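Local coordinates for type-iv like pilin ttha1222 (Thermus thermophilus, PDB 5G2F), which is a type IV pilin-like protein linked to natural competence, and probably takes part in DNA uptake, at residues Gly7-Tyr10 against Val11-Ala15. Numbering follows the deposited sequence.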
loop_
_atom_site.group_PDB
_atom_site.type_symbol
_atom_site.label_atom_id
_atom_site.label_comp_id
_atom_site.label_asym_id
_atom_site.label_seq_id
_atom_site.Cartn_x
_atom_site.Cartn_y
_atom_site.Cartn_z
ATOM N N GLY A 7 -18.577 6.436 -2.477
ATOM C CA GLY A 7 -17.615 5.385 -2.861
ATOM C C GLY A 7 -17.097 5.613 -4.257
ATOM O O GLY A 7 -15.903 5.496 -4.511
ATOM N N GLN A 8 -18.007 5.964 -5.167
ATOM C CA GLN A 8 -17.618 6.323 -6.520
ATOM C C GLN A 8 -16.632 7.473 -6.580
ATOM O O GLN A 8 -15.595 7.385 -7.253
ATOM C CB GLN A 8 -18.849 6.652 -7.359
ATOM C CG GLN A 8 -19.680 5.440 -7.748
ATOM C CD GLN A 8 -21.009 5.811 -8.408
ATOM O OE1 GLN A 8 -21.619 6.835 -8.076
ATOM N NE2 GLN A 8 -21.482 4.965 -9.325
ATOM N N SER A 9 -16.930 8.538 -5.857
ATOM C CA SER A 9 -16.035 9.679 -5.760
ATOM C C SER A 9 -14.652 9.281 -5.214
ATOM O O SER A 9 -13.611 9.731 -5.717
ATOM C CB SER A 9 -16.732 10.764 -4.902
ATOM O OG SER A 9 -15.909 11.904 -4.726
ATOM N N TYR A 10 -14.611 8.415 -4.207
ATOM C CA TYR A 10 -13.327 7.946 -3.666
ATOM C C TYR A 10 -12.510 7.186 -4.690
ATOM O O TYR A 10 -11.325 7.447 -4.882
ATOM C CB TYR A 10 -13.557 7.066 -2.436
ATOM C CG TYR A 10 -12.303 6.599 -1.800
ATOM C CD1 TYR A 10 -11.473 7.504 -1.129
ATOM C CD2 TYR A 10 -11.903 5.282 -1.885
ATOM C CE1 TYR A 10 -10.292 7.091 -0.554
ATOM C CE2 TYR A 10 -10.720 4.857 -1.308
ATOM C CZ TYR A 10 -9.927 5.761 -0.613
ATOM O OH TYR A 10 -8.715 5.345 -0.062
ATOM N N VAL A 11 -13.174 6.273 -5.415
ATOM C CA VAL A 11 -12.501 5.491 -6.451
ATOM C C VAL A 11 -11.919 6.407 -7.517
ATOM O O VAL A 11 -10.802 6.188 -7.943
ATOM C CB VAL A 11 -13.457 4.422 -7.047
ATOM C CG1 VAL A 11 -12.861 3.794 -8.288
ATOM C CG2 VAL A 11 -13.728 3.357 -5.984
ATOM N N ARG A 12 -12.673 7.427 -7.936
ATOM C CA ARG A 12 -12.171 8.355 -8.931
ATOM C C ARG A 12 -10.959 9.105 -8.412
ATOM O O ARG A 12 -10.008 9.341 -9.160
ATOM C CB ARG A 12 -13.243 9.339 -9.401
ATOM C CG ARG A 12 -14.302 8.657 -10.263
ATOM C CD ARG A 12 -15.176 9.673 -10.996
ATOM N NE ARG A 12 -16.164 9.031 -11.888
ATOM C CZ ARG A 12 -15.872 8.472 -13.067
ATOM N NH1 ARG A 12 -14.624 8.477 -13.550
ATOM N NH2 ARG A 12 -16.851 7.936 -13.795
ATOM N N ASN A 13 -10.983 9.461 -7.126
ATOM C CA ASN A 13 -9.799 10.103 -6.511
ATOM C C ASN A 13 -8.574 9.189 -6.419
ATOM O O ASN A 13 -7.445 9.665 -6.638
ATOM C CB ASN A 13 -10.160 10.736 -5.149
ATOM C CG ASN A 13 -10.834 12.083 -5.311
ATOM O OD1 ASN A 13 -10.520 12.839 -6.231
ATOM N ND2 ASN A 13 -11.746 12.412 -4.396
ATOM N N VAL A 14 -8.789 7.881 -6.192
ATOM C CA VAL A 14 -7.708 6.897 -6.245
ATOM C C VAL A 14 -7.091 6.876 -7.647
ATOM O O VAL A 14 -5.881 6.967 -7.817
ATOM C CB VAL A 14 -8.186 5.488 -5.836
ATOM C CG1 VAL A 14 -7.112 4.438 -6.036
ATOM C CG2 VAL A 14 -8.627 5.497 -4.381
ATOM N N ALA A 15 -7.954 6.778 -8.660
ATOM C CA ALA A 15 -7.494 6.801 -10.058
ATOM C C ALA A 15 -6.691 8.065 -10.393
ATOM O O ALA A 15 -5.610 7.963 -10.968
ATOM C CB ALA A 15 -8.673 6.699 -11.004
#
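From V11 N to G7 O (3.0 Å) through to V14 N to Y10 O (2.9 Å), four successive i+4 backbone hydrogen bonds join G7-Y10 to V11-A15 as one unbroken alpha-helix. The side-chain contact on this frame is made by Y10 and V14, one turn apart. Methyl CG2 of V14 lies over one face of the Y10 ring, displaced toward the rim, in a CH-pi contact 4.1 Å from the ring centroid and 22° off the normal; its nearest ring atom is CE2, at 3.8 Å. Two torsions bring them together: CG of Y10 stands anti to its own backbone N (chi1 -178°), while CG2 of V14 sits beside its backbone N, the branch that faces back along the helix toward Y10. Tyrosine suits this position because its aromatic ring packs among F40, R43 and P44 while OH donates a hydrogen bond to the carbonyl oxygen of C36, a half-cystine of the C36-C50 disulfide. V11 turns CG2 back to 3.4 Å from G7 O and packs against I62, A64, V74 and L83 of the sheet, an apolar, beta-branched side chain on the helix face that meets the strands. The more polar flank carries S9, Q8, R12 and N13; OG of S9 and ND2 of N13 are 4.2 Å apart, too far for a bond. R12 runs extended from CG to NE, with CG 3.5 Å from Q8 O. Q8 NE2 bonds to T84 O, and N13 packs on A2 of the second subunit. Helix 3-19 is probably the C-terminal half of the long pilin N-terminal helix, whose membrane-embedded start is absent from this construct; its apolar side is laid on the antiparallel sheet of the soluble domain, as in type IV pilins and type II secretion pseudopilins.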